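Local structure of probable transcriptional regulator (Pseudomonas aeruginosa PAO1, 2GEN) at residues D10-A15 and D35-S40; L17-E22 and E31-R36; E57-G62 and E119-D124; T83-V88 and L183-A188; G143-M148 and D190-A195. The protein probably acts as a DNA-binding transcriptional regulator of the TetR family, recognising cis-regulatory DNA through a predicted helix-turn-helix motif. One frame throughout, in Å; residues are numbered along the deposited sequence.

Contact 1: residues D10-A15 and D35-S40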
# COMPACT_ATOMS: atom_id res chain seq x y z
N ASP A 10 14.69 -14.10 18.84
CA ASP A 10 15.00 -13.12 17.81
C ASP A 10 15.83 -13.76 16.71
O ASP A 10 15.62 -13.48 15.53
CB ASP A 10 15.79 -11.94 18.39
CG ASP A 10 14.94 -11.02 19.23
OD1 ASP A 10 13.71 -11.21 19.34
OD2 ASP A 10 15.54 -10.09 19.81
N GLU A 11 16.78 -14.59 17.13
CA GLU A 11 17.69 -15.33 16.23
C GLU A 11 16.90 -16.29 15.33
O GLU A 11 17.15 -16.39 14.13
CB GLU A 11 18.72 -16.10 17.08
CG GLU A 11 20.09 -16.31 16.41
CD GLU A 11 21.23 -16.56 17.41
OE1 GLU A 11 20.96 -16.95 18.57
OE2 GLU A 11 22.42 -16.36 17.02
N ILE A 12 15.93 -16.97 15.94
CA ILE A 12 15.03 -17.87 15.21
C ILE A 12 14.16 -17.12 14.18
O ILE A 12 14.06 -17.53 13.01
CB ILE A 12 14.16 -18.70 16.19
CG1 ILE A 12 15.06 -19.73 16.92
CG2 ILE A 12 12.99 -19.34 15.46
CD1 ILE A 12 14.45 -20.28 18.20
N LEU A 13 13.57 -16.00 14.59
CA LEU A 13 12.81 -15.19 13.64
C LEU A 13 13.65 -14.67 12.47
O LEU A 13 13.17 -14.63 11.33
CB LEU A 13 12.08 -14.04 14.35
CG LEU A 13 11.03 -14.50 15.35
CD1 LEU A 13 10.39 -13.28 15.99
CD2 LEU A 13 9.94 -15.38 14.65
N GLN A 14 14.90 -14.28 12.72
CA GLN A 14 15.72 -13.78 11.63
C GLN A 14 16.07 -14.90 10.65
O GLN A 14 16.11 -14.68 9.44
CB GLN A 14 16.96 -13.00 12.12
CG GLN A 14 16.64 -11.58 12.70
CD GLN A 14 15.69 -10.71 11.80
OE1 GLN A 14 14.48 -10.57 12.07
NE2 GLN A 14 16.25 -10.15 10.73
N ALA A 15 16.29 -16.11 11.17
CA ALA A 15 16.50 -17.30 10.33
C ALA A 15 15.29 -17.58 9.47
O ALA A 15 15.42 -17.80 8.27
CB ALA A 15 16.82 -18.53 11.21
N ASP A 35 17.75 -25.64 10.23
CA ASP A 35 19.09 -25.72 9.64
C ASP A 35 19.76 -24.35 9.54
O ASP A 35 20.98 -24.21 9.77
CB ASP A 35 19.06 -26.39 8.26
CG ASP A 35 18.64 -27.88 8.32
OD1 ASP A 35 18.68 -28.50 9.41
OD2 ASP A 35 18.29 -28.42 7.25
N ARG A 36 18.98 -23.33 9.19
CA ARG A 36 19.50 -21.97 9.19
C ARG A 36 19.69 -21.40 10.59
O ARG A 36 20.63 -20.65 10.83
CB ARG A 36 18.64 -21.03 8.35
CG ARG A 36 19.38 -19.75 7.98
CD ARG A 36 18.64 -18.98 6.95
NE ARG A 36 18.57 -19.66 5.66
CZ ARG A 36 19.04 -19.17 4.52
NH1 ARG A 36 19.64 -17.98 4.49
NH2 ARG A 36 18.92 -19.88 3.41
N SER A 37 18.81 -21.77 11.52
CA SER A 37 18.86 -21.20 12.87
C SER A 37 19.75 -21.93 13.87
O SER A 37 20.09 -21.36 14.91
CB SER A 37 17.45 -21.06 13.45
OG SER A 37 16.96 -22.32 13.88
N GLY A 38 20.10 -23.18 13.57
CA GLY A 38 20.85 -24.02 14.51
C GLY A 38 20.04 -24.46 15.73
O GLY A 38 20.58 -25.05 16.66
N ALA A 39 18.74 -24.16 15.73
CA ALA A 39 17.84 -24.65 16.78
C ALA A 39 17.18 -25.95 16.33
O ALA A 39 16.87 -26.13 15.14
CB ALA A 39 16.80 -23.62 17.15
N SER A 40 16.98 -26.86 17.28
CA SER A 40 16.33 -28.13 17.02
C SER A 40 14.85 -27.91 16.72
O SER A 40 14.30 -26.84 17.00
CB SER A 40 16.51 -29.06 18.22
OG SER A 40 15.78 -28.60 19.34
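Ala15 and Ser37 meet methyl to methylene, and the fit is tight: Ala15 CB stands 3.4 Å from Ser37 CB, closer than two carbons usually come. The small side chains bring the backbones close as well, with 5.2 Å between Ala15 CA and Ser37 CA. Ser37 is worth following outward. Its CB touches Ala15 and, more loosely, Ile12, whose CG1 lies 4.4 Å from Ser37 CB. One bond further, OG turns away from helix 9-23 and back to its own chain, lodged between the backbone N and the carbonyl carbon of its residue (chi1 76°). There it accepts a fairly straight bond from Ala39 N, 3.2 Å from Ser37 OG, which makes an ST turn, and it also donates to Ile33 O one turn earlier in the helix. The hydroxyl thus holds the helix end and the start of the turn together, just where Gly38 leaves helical geometry with a positive phi. Past the turn, Ile12 reaches Ala39 with the end of its longer branch, CD1 to Ala39 CB at 4.2 Å. At the other end Arg36 lays its aliphatic part beside Ala15, with Arg36 CD 3.7 Å from Ala15 O, before its guanidinium moves on to a salt bridge with Glu22. No hydrogen bond joins the two segments. The contact seats helix 30-37 and the turn of the predicted helix-turn-helix on helix 9-23, while Leu44 of helix 41-47 packs on Ile12, Ser37 and Ala39, so that all three helices converge here.

Contact 2: residues L17-E22 and E31-R36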
# COMPACT_ATOMS: atom_id res chain seq x y z
N LEU A 17 12.99 -15.45 8.55
CA LEU A 17 12.94 -14.41 7.54
C LEU A 17 13.89 -14.70 6.36
O LEU A 17 13.50 -14.56 5.20
CB LEU A 17 13.22 -13.03 8.16
CG LEU A 17 13.40 -11.88 7.17
CD1 LEU A 17 12.10 -11.59 6.37
CD2 LEU A 17 13.82 -10.65 7.96
N ALA A 18 15.13 -15.09 6.65
CA ALA A 18 16.10 -15.39 5.60
C ALA A 18 15.58 -16.51 4.68
O ALA A 18 15.67 -16.40 3.45
CB ALA A 18 17.44 -15.78 6.23
N CYS A 19 15.01 -17.55 5.28
CA CYS A 19 14.42 -18.67 4.52
C CYS A 19 13.27 -18.20 3.66
O CYS A 19 13.24 -18.48 2.46
CB CYS A 19 13.94 -19.79 5.47
SG CYS A 19 15.22 -20.66 6.37
N PHE A 20 12.34 -17.45 4.26
CA PHE A 20 11.16 -16.94 3.55
C PHE A 20 11.54 -16.08 2.35
O PHE A 20 10.89 -16.15 1.31
CB PHE A 20 10.26 -16.12 4.48
CG PHE A 20 9.56 -16.91 5.55
CD1 PHE A 20 9.39 -18.28 5.45
CD2 PHE A 20 9.04 -16.25 6.66
CE1 PHE A 20 8.72 -19.00 6.45
CE2 PHE A 20 8.37 -16.93 7.66
CZ PHE A 20 8.20 -18.34 7.56
N SER A 21 12.58 -15.26 2.51
CA SER A 21 13.01 -14.31 1.49
C SER A 21 13.66 -15.03 0.32
O SER A 21 13.43 -14.68 -0.82
CB SER A 21 13.99 -13.29 2.08
OG SER A 21 13.39 -12.64 3.18
N GLU A 22 14.44 -16.06 0.64
CA GLU A 22 15.19 -16.84 -0.35
C GLU A 22 14.29 -17.82 -1.12
O GLU A 22 14.36 -17.92 -2.35
CB GLU A 22 16.31 -17.59 0.36
CG GLU A 22 17.24 -18.40 -0.55
CD GLU A 22 18.58 -18.71 0.11
OE1 GLU A 22 18.80 -18.28 1.27
OE2 GLU A 22 19.42 -19.39 -0.53
N GLU A 31 12.09 -27.63 8.62
CA GLU A 31 13.45 -28.17 8.54
C GLU A 31 14.47 -27.12 8.12
O GLU A 31 15.55 -27.01 8.71
CB GLU A 31 13.50 -29.37 7.58
CG GLU A 31 12.87 -30.65 8.15
CD GLU A 31 11.34 -30.73 8.01
OE1 GLU A 31 10.69 -29.88 7.33
OE2 GLU A 31 10.79 -31.68 8.60
N MSE A 32 14.12 -26.34 7.10
CA MSE A 32 15.00 -25.27 6.60
C MSE A 32 15.29 -24.23 7.69
O MSE A 32 16.41 -23.72 7.78
CB MSE A 32 14.40 -24.61 5.36
CG MSE A 32 14.26 -25.59 4.22
SE MSE A 32 13.43 -24.87 2.67
CE MSE A 32 13.21 -26.53 1.64
N ILE A 33 14.29 -23.96 8.53
CA ILE A 33 14.41 -22.99 9.64
C ILE A 33 15.33 -23.53 10.74
O ILE A 33 16.19 -22.80 11.24
CB ILE A 33 13.01 -22.55 10.21
CG1 ILE A 33 12.16 -21.93 9.08
CG2 ILE A 33 13.16 -21.58 11.40
CD1 ILE A 33 10.70 -21.64 9.44
N ARG A 34 15.20 -24.81 11.09
CA ARG A 34 16.14 -25.38 12.06
C ARG A 34 17.57 -25.38 11.52
O ARG A 34 18.51 -25.13 12.28
CB ARG A 34 15.72 -26.76 12.59
CG ARG A 34 15.57 -27.82 11.57
CD ARG A 34 16.34 -29.12 11.93
NE ARG A 34 16.74 -29.71 10.66
CZ ARG A 34 16.26 -30.83 10.13
NH1 ARG A 34 15.39 -31.58 10.79
NH2 ARG A 34 16.70 -31.20 8.93
N ASP A 35 17.75 -25.64 10.23
CA ASP A 35 19.09 -25.72 9.64
C ASP A 35 19.76 -24.35 9.54
O ASP A 35 20.98 -24.21 9.77
CB ASP A 35 19.06 -26.39 8.26
CG ASP A 35 18.64 -27.88 8.32
OD1 ASP A 35 18.68 -28.50 9.41
OD2 ASP A 35 18.29 -28.42 7.25
N ARG A 36 18.98 -23.33 9.19
CA ARG A 36 19.50 -21.97 9.19
C ARG A 36 19.69 -21.40 10.59
O ARG A 36 20.63 -20.65 10.83
CB ARG A 36 18.64 -21.03 8.35
CG ARG A 36 19.38 -19.75 7.98
CD ARG A 36 18.64 -18.98 6.95
NE ARG A 36 18.57 -19.66 5.66
CZ ARG A 36 19.04 -19.17 4.52
NH1 ARG A 36 19.64 -17.98 4.49
NH2 ARG A 36 18.92 -19.88 3.41
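Glu22 and Arg36 reach for each other across the outer rim of the contact, with their flat ends almost perpendicular: the carboxylate and guanidinium planes stand 84° apart. Glu22 sends CG anti to its backbone N (chi1 -176°) and stays extended beyond it, which brings OE1 to within 2.7 Å of Arg36 NH2. That salt bridge is short but not straight, and the nitrogen meets OE1 from well above the carboxylate plane. Further back, the arginine runs alongside helix 9-23, with Ala18 C and Cys19 N over one face of its guanidinium, displaced toward the rim, and Arg36 CD sits 3.5 Å from Ala18 CB. The helices themselves, 17-22 and 31-36, cross at 125° with their axes 9.6 Å apart. This is the arrangement of a TetR-type DNA-binding domain, in which a preceding helix braces the first helix of the helix-turn-helix, here predicted to span residues 29-48. Between the two backbones sits Cys19, its sulfur directed at the next helix: SG is 3.6 Å from Met32 O and equally far from Arg36 NE, and it also packs on Ile33 CG1. Deeper still, Phe20 points its CB away, yet the ring swings back far enough for CE1 to graze Ile33 CD1 at 4.5 Å. Leu58 of helix 51-76 touches the same ring, and Thr28 of the intervening loop packs on Cys19, Phe20 and Ile33.

Contact 3: residues E57-G62 and E119-D124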
# COMPACT_ATOMS: atom_id res chain seq x y z
N GLU A 57 4.58 -14.77 14.20
CA GLU A 57 5.45 -14.12 15.18
C GLU A 57 6.44 -13.19 14.48
O GLU A 57 6.75 -12.09 15.00
CB GLU A 57 6.19 -15.14 16.07
CG GLU A 57 5.25 -16.02 16.96
CD GLU A 57 4.70 -15.30 18.19
OE1 GLU A 57 4.94 -14.07 18.37
OE2 GLU A 57 4.00 -15.96 18.99
N LEU A 58 6.93 -13.61 13.31
CA LEU A 58 7.81 -12.76 12.49
C LEU A 58 7.09 -11.45 12.11
O LEU A 58 7.68 -10.33 12.17
CB LEU A 58 8.31 -13.52 11.25
CG LEU A 58 9.21 -12.74 10.25
CD1 LEU A 58 10.49 -12.24 10.95
CD2 LEU A 58 9.53 -13.57 8.99
N TYR A 59 5.83 -11.59 11.73
CA TYR A 59 5.00 -10.43 11.38
C TYR A 59 4.86 -9.50 12.58
O TYR A 59 5.14 -8.28 12.50
CB TYR A 59 3.61 -10.86 10.86
CG TYR A 59 2.81 -9.68 10.38
CD1 TYR A 59 2.93 -9.22 9.07
CD2 TYR A 59 1.97 -9.00 11.26
CE1 TYR A 59 2.20 -8.08 8.65
CE2 TYR A 59 1.25 -7.89 10.86
CZ TYR A 59 1.36 -7.43 9.58
OH TYR A 59 0.65 -6.29 9.24
N LEU A 60 4.41 -10.07 13.70
CA LEU A 60 4.16 -9.25 14.89
C LEU A 60 5.43 -8.57 15.41
O LEU A 60 5.39 -7.42 15.88
CB LEU A 60 3.52 -10.08 16.00
CG LEU A 60 2.13 -10.67 15.71
CD1 LEU A 60 1.73 -11.55 16.90
CD2 LEU A 60 1.07 -9.59 15.48
N ALA A 61 6.55 -9.29 15.37
CA ALA A 61 7.84 -8.69 15.78
C ALA A 61 8.23 -7.51 14.89
O ALA A 61 8.80 -6.53 15.40
CB ALA A 61 8.94 -9.72 15.78
N GLY A 62 7.94 -7.61 13.59
CA GLY A 62 8.28 -6.55 12.65
C GLY A 62 7.48 -5.29 12.90
O GLY A 62 8.05 -4.20 13.00
N GLU A 119 -6.09 -12.33 16.97
CA GLU A 119 -6.48 -11.61 18.17
C GLU A 119 -5.33 -10.75 18.68
O GLU A 119 -5.51 -9.58 19.08
CB GLU A 119 -6.91 -12.60 19.27
CG GLU A 119 -8.34 -13.11 19.11
CD GLU A 119 -8.51 -14.23 18.06
OE1 GLU A 119 -7.49 -14.78 17.55
OE2 GLU A 119 -9.68 -14.56 17.76
N ARG A 120 -4.13 -11.34 18.67
CA ARG A 120 -2.94 -10.64 19.13
C ARG A 120 -2.59 -9.50 18.20
O ARG A 120 -2.15 -8.45 18.66
CB ARG A 120 -1.76 -11.59 19.23
CG ARG A 120 -1.70 -12.31 20.55
CD ARG A 120 -0.58 -13.31 20.53
NE ARG A 120 0.73 -12.68 20.40
CZ ARG A 120 1.86 -13.33 20.15
NH1 ARG A 120 1.86 -14.66 20.01
NH2 ARG A 120 3.00 -12.65 20.03
N LEU A 121 -2.76 -9.73 16.90
CA LEU A 121 -2.55 -8.68 15.91
C LEU A 121 -3.50 -7.49 16.18
O LEU A 121 -3.06 -6.34 16.20
CB LEU A 121 -2.70 -9.21 14.47
CG LEU A 121 -2.59 -8.24 13.29
CD1 LEU A 121 -1.36 -7.29 13.40
CD2 LEU A 121 -2.63 -8.93 11.93
N ARG A 122 -4.78 -7.78 16.44
CA ARG A 122 -5.75 -6.72 16.76
C ARG A 122 -5.37 -5.94 18.02
O ARG A 122 -5.44 -4.69 18.01
CB ARG A 122 -7.19 -7.26 16.90
CG ARG A 122 -7.85 -7.72 15.61
CD ARG A 122 -9.28 -8.28 15.90
NE ARG A 122 -10.12 -7.32 16.64
CZ ARG A 122 -10.74 -6.26 16.10
NH1 ARG A 122 -10.61 -5.97 14.81
NH2 ARG A 122 -11.48 -5.47 16.87
N ALA A 123 -5.01 -6.65 19.09
CA ALA A 123 -4.59 -6.04 20.34
C ALA A 123 -3.31 -5.20 20.18
O ALA A 123 -3.21 -4.06 20.71
CB ALA A 123 -4.40 -7.11 21.41
N ASP A 124 -2.33 -5.74 19.44
CA ASP A 124 -1.09 -5.00 19.15
C ASP A 124 -1.41 -3.73 18.38
O ASP A 124 -0.93 -2.65 18.75
CB ASP A 124 -0.09 -5.85 18.35
CG ASP A 124 0.63 -6.87 19.20
OD1 ASP A 124 0.27 -6.99 20.39
OD2 ASP A 124 1.55 -7.54 18.68
O HOH W 1 3.49 -6.22 17.68
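Glu57 OE2 is gripped by two arginines: Arg120 NH1 across the contact, at 2.7 Å and nearly straight, and Arg53 NE from the preceding turn of its own helix. The other oxygen is taken too, with Glu57 OE1 2.9 Å from Arg120 NH2. Arg120 therefore holds the carboxylate end-on with both terminal nitrogens, each on the syn side of its oxygen, although the two planes are twisted 49° apart. A bend in the glutamate at chi2 (-77°) turns the carboxylate across to its partner. Such pairing, with a second arginine close by, would probably keep Glu57 ionised in its buried setting. Leu60 lays CD1 over one guanidinium face, off-centre, 3.6 Å from Arg120 NH2, and packs its other methyl on Leu121, CD2 to CB at 3.9 Å. Leu121 CD1 in turn meets the rim of Tyr59, 3.7 Å from CE2. Beyond Leu60 a water donates to Leu60 O and to Asp124 OD2, at 2.9 and 2.6 Å from its oxygen. The segments run parallel, within 2°, on helices 51-76 and 118-141; helix 99-114 packs on Tyr59 and Leu58, and helix 9-23 on Glu57, Leu58 and Ala61, placing the contact where the DNA-binding helices join the larger helical body.

Contact 4: residues T83-V88 and L183-A188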
# COMPACT_ATOMS: atom_id res chain seq x y z
N THR A 83 7.66 15.37 16.32
CA THR A 83 6.78 14.21 16.54
C THR A 83 6.26 13.64 15.21
O THR A 83 6.24 12.43 14.99
CB THR A 83 5.65 14.64 17.55
OG1 THR A 83 6.27 15.09 18.77
CG2 THR A 83 4.74 13.44 17.85
N VAL A 84 5.85 14.52 14.31
CA VAL A 84 5.39 14.14 13.01
C VAL A 84 6.54 13.53 12.20
O VAL A 84 6.41 12.45 11.65
CB VAL A 84 4.80 15.35 12.29
CG1 VAL A 84 4.51 15.02 10.84
CG2 VAL A 84 3.45 15.71 12.95
N ARG A 85 7.67 14.21 12.22
CA ARG A 85 8.85 13.70 11.44
C ARG A 85 9.21 12.29 11.88
O ARG A 85 9.57 11.48 11.05
CB ARG A 85 10.05 14.59 11.61
CG ARG A 85 9.98 15.97 10.88
CD ARG A 85 11.15 16.85 11.33
NE ARG A 85 12.42 16.22 10.96
CZ ARG A 85 13.01 16.32 9.76
NH1 ARG A 85 12.50 17.08 8.78
NH2 ARG A 85 14.16 15.67 9.55
N LEU A 86 9.15 12.01 13.19
CA LEU A 86 9.48 10.72 13.78
C LEU A 86 8.67 9.59 13.18
O LEU A 86 9.19 8.51 12.96
CB LEU A 86 9.31 10.80 15.32
CG LEU A 86 9.62 9.48 16.02
CD1 LEU A 86 11.13 9.26 16.05
CD2 LEU A 86 9.01 9.58 17.42
N LEU A 87 7.35 9.81 12.95
CA LEU A 87 6.54 8.76 12.33
C LEU A 87 7.12 8.37 10.97
O LEU A 87 7.10 7.20 10.62
CB LEU A 87 5.11 9.27 12.13
CG LEU A 87 4.36 9.53 13.47
CD1 LEU A 87 3.08 10.36 13.24
CD2 LEU A 87 3.99 8.22 14.14
N VAL A 88 7.64 9.35 10.25
CA VAL A 88 8.17 9.11 8.90
C VAL A 88 9.59 8.56 8.92
O VAL A 88 9.83 7.51 8.33
CB VAL A 88 8.12 10.37 8.06
CG1 VAL A 88 8.79 10.15 6.61
CG2 VAL A 88 6.64 10.79 7.86
N LEU A 183 13.12 14.63 2.47
CA LEU A 183 11.99 15.15 1.73
C LEU A 183 10.65 14.66 2.30
O LEU A 183 9.76 15.50 2.56
CB LEU A 183 12.11 14.73 0.28
CG LEU A 183 11.02 15.24 -0.62
CD1 LEU A 183 11.06 16.77 -0.71
CD2 LEU A 183 11.21 14.55 -1.96
N LEU A 184 10.53 13.35 2.53
CA LEU A 184 9.23 12.78 2.96
C LEU A 184 8.89 13.27 4.39
O LEU A 184 7.75 13.60 4.70
CB LEU A 184 9.23 11.26 2.87
CG LEU A 184 9.19 10.72 1.40
CD1 LEU A 184 8.94 9.26 1.28
CD2 LEU A 184 8.16 11.49 0.55
N ALA A 185 9.92 13.38 5.25
CA ALA A 185 9.69 13.92 6.62
C ALA A 185 9.20 15.37 6.54
O ALA A 185 8.26 15.76 7.23
CB ALA A 185 10.97 13.85 7.44
N GLN A 186 9.89 16.17 5.72
CA GLN A 186 9.55 17.58 5.57
C GLN A 186 8.15 17.75 4.99
O GLN A 186 7.36 18.56 5.47
CB GLN A 186 10.55 18.26 4.63
CG GLN A 186 10.25 19.73 4.57
CD GLN A 186 10.49 20.44 5.88
OE1 GLN A 186 11.53 20.22 6.53
NE2 GLN A 186 9.51 21.26 6.32
N VAL A 187 7.82 16.98 3.95
CA VAL A 187 6.52 17.06 3.35
C VAL A 187 5.43 16.64 4.33
O VAL A 187 4.39 17.27 4.36
CB VAL A 187 6.41 16.20 2.14
CG1 VAL A 187 4.93 16.09 1.72
CG2 VAL A 187 7.34 16.79 0.98
N ALA A 188 5.69 15.62 5.14
CA ALA A 188 4.65 15.16 6.12
C ALA A 188 4.32 16.36 7.03
O ALA A 188 3.13 16.67 7.28
CB ALA A 188 5.20 13.98 6.94
O HOH W 2 10.65 19.25 8.91
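Val84 opens the contact, pressing its CG1 branch against Ala188, 4.1 Å from the CB of that residue. Next comes Arg85, which lies across Ala185: the alanine methyl sits over one face of the guanidinium, 3.8 Å from Arg85 NH1. With so small a residue beneath it the backbones approach closely, Arg85 CA to Ala185 CA being 4.9 Å. The bend at chi3 carries the charged end along helix 181-192, where NH2 forms a salt bridge with Glu182. Towards Gln186 the link is indirect: a water takes a bond from Arg85 NH1 at 2.9 Å and gives one to Gln186 OE1 at 2.7 Å, while the amide nitrogen of Gln186 bonds Asp190. One turn on, Val88 sets its two branches on successive turns of the partner helix. Its CG1, anti to the backbone N (chi1 176°), meets Leu184 CB at 3.9 Å, and its CG2 rests 3.6 Å from Ala188 CB. The axes of the two segments pass 8.5 Å apart at 139°. Leu184 and Val187, on the same short helix, touch Val156 and Arg146 of the second subunit, an arrangement typical of the C-terminal domain of TetR-family dimers, where the final helices build the subunit interface.

Contact 5: residues G143-M148 and D190-A195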
# COMPACT_ATOMS: atom_id res chain seq x y z
N GLY A 143 -3.95 23.49 18.29
CA GLY A 143 -4.29 24.03 16.98
C GLY A 143 -3.07 24.02 16.07
O GLY A 143 -2.97 24.86 15.14
N LEU A 144 -2.13 23.11 16.33
CA LEU A 144 -0.86 23.11 15.56
C LEU A 144 -1.01 22.43 14.21
O LEU A 144 -0.10 22.55 13.36
CB LEU A 144 0.28 22.48 16.35
CG LEU A 144 0.61 23.27 17.63
CD1 LEU A 144 1.79 22.62 18.31
CD2 LEU A 144 0.89 24.77 17.41
N PHE A 145 -2.12 21.74 14.01
CA PHE A 145 -2.33 20.98 12.78
C PHE A 145 -3.53 21.52 12.01
O PHE A 145 -4.53 22.00 12.61
CB PHE A 145 -2.62 19.50 13.04
CG PHE A 145 -1.56 18.78 13.86
CD1 PHE A 145 -0.21 18.80 13.46
CD2 PHE A 145 -1.92 18.02 14.93
CE1 PHE A 145 0.76 18.12 14.21
CE2 PHE A 145 -0.94 17.31 15.68
CZ PHE A 145 0.37 17.35 15.31
N ARG A 146 -3.46 21.36 10.69
CA ARG A 146 -4.64 21.60 9.87
C ARG A 146 -5.76 20.61 10.24
O ARG A 146 -5.51 19.43 10.59
CB ARG A 146 -4.25 21.58 8.38
CG ARG A 146 -4.52 20.30 7.67
CD ARG A 146 -4.28 20.41 6.12
NE ARG A 146 -5.53 20.72 5.43
CZ ARG A 146 -5.64 21.20 4.19
NH1 ARG A 146 -4.56 21.47 3.43
NH2 ARG A 146 -6.86 21.43 3.71
N GLU A 147 -7.01 21.07 10.19
CA GLU A 147 -8.16 20.24 10.64
C GLU A 147 -8.41 19.08 9.68
O GLU A 147 -8.59 19.29 8.48
CB GLU A 147 -9.45 21.08 10.78
CG GLU A 147 -9.30 22.45 11.47
CD GLU A 147 -10.64 23.02 11.97
OE1 GLU A 147 -11.65 22.93 11.22
OE2 GLU A 147 -10.68 23.55 13.11
N MSE A 148 -8.40 17.87 10.22
CA MSE A 148 -8.76 16.67 9.49
C MSE A 148 -9.06 15.52 10.44
O MSE A 148 -8.58 15.53 11.60
CB MSE A 148 -7.64 16.29 8.47
CG MSE A 148 -6.45 15.70 9.07
SE MSE A 148 -5.02 15.52 7.65
CE MSE A 148 -4.28 17.18 7.72
N ASP A 190 4.94 19.61 6.59
CA ASP A 190 4.27 20.67 5.84
C ASP A 190 2.82 20.38 5.44
O ASP A 190 2.00 21.33 5.34
CB ASP A 190 5.13 21.06 4.61
CG ASP A 190 6.32 21.86 4.99
OD1 ASP A 190 6.27 22.61 6.00
OD2 ASP A 190 7.33 21.80 4.25
N SER A 191 2.49 19.10 5.26
CA SER A 191 1.17 18.67 4.84
C SER A 191 0.18 18.78 5.98
O SER A 191 -0.98 19.07 5.73
CB SER A 191 1.17 17.25 4.31
OG SER A 191 1.95 17.19 3.14
N VAL A 192 0.63 18.55 7.22
CA VAL A 192 -0.35 18.51 8.32
C VAL A 192 -0.28 19.73 9.22
O VAL A 192 -1.23 19.93 10.02
CB VAL A 192 -0.24 17.23 9.20
CG1 VAL A 192 -0.58 15.97 8.42
CG2 VAL A 192 1.17 17.14 9.82
N ARG A 193 0.76 20.54 9.13
CA ARG A 193 0.84 21.70 10.03
C ARG A 193 -0.23 22.77 9.70
O ARG A 193 -0.70 22.85 8.55
CB ARG A 193 2.23 22.30 10.07
CG ARG A 193 2.64 23.01 8.79
CD ARG A 193 4.09 23.35 8.92
NE ARG A 193 4.56 24.04 7.72
CZ ARG A 193 4.51 25.36 7.55
NH1 ARG A 193 4.00 26.15 8.50
NH2 ARG A 193 4.95 25.90 6.42
N ALA A 194 -0.65 23.50 10.73
CA ALA A 194 -1.60 24.62 10.57
C ALA A 194 -1.07 25.67 9.58
O ALA A 194 0.13 25.93 9.52
CB ALA A 194 -1.85 25.28 11.93
N ALA A 195 -1.99 26.29 8.85
CA ALA A 195 -1.70 27.37 7.88
C ALA A 195 -1.12 28.66 8.48
O ALA A 195 -1.34 28.97 9.67
CB ALA A 195 -2.96 27.69 7.06
O HOH W 3 -1.88 20.79 3.51
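Phe145 and Arg193 face each other backbone to backbone, their CA atoms 4.3 Å apart, and two hydrogen bonds clamp them from both sides. Arg146 N donates to Val192 O at 2.7 Å, and Ala194 N to Leu144 O at 2.8 Å, a single antiparallel bridge of the non-hydrogen-bonded kind in an otherwise helical protein. This part is tight enough for Phe145 CA to come within 3.2 Å of Val192 O, in a CA-H...O contact. On the inner side Val192 packs with both branches: CG2 on Phe145 CD1 and CG1 on CE of selenomethionine Met148, 4.0 Å away. The Phe145 ring also makes a T-shaped pair with Phe153 of helix 150-169. The outer side is looser and mostly polar. Arg146 leads its guanidinium away from the bridge and reaches the helix end through a water, which lies 2.8 Å from Arg146 NH1 and 2.9 Å from Ser191 O. Arg193 touches Leu144 O only with the base of its side chain; further out, its NE bonds Asp190 OD1 in a local salt bridge at 2.8 Å. At the dimer interface Ser191 OG bonds the same atom of Ser191 of the second subunit. The clamping bonds are made by backbone groups, and the terminal carbonyls of helix 181-192 find donors in the 143-148 loop, directly or through water.

Overall arrangement
Contacts 1 and 2 share helices 9-23 and 30-37 and even Arg36, yet differ in chemistry: the first is close apolar packing beside a turn, the second adds a salt bridge at its rim. Both are only partly buried. Contact 3 touches both through Leu13, Leu17 and Phe20, but is buried, lies nearer the chain's centre than the others and is built round a charged pair. Contacts 4 and 5 lie beyond the chain's centre from contacts 1 and 2, share helix 181-192, and meet through Val84 with Phe145 and Val192. Contact 4 is buried side-chain packing, contact 5 a backbone clamp nearer the periphery, and both touch the second subunit, whereas contacts 1 to 3 do not.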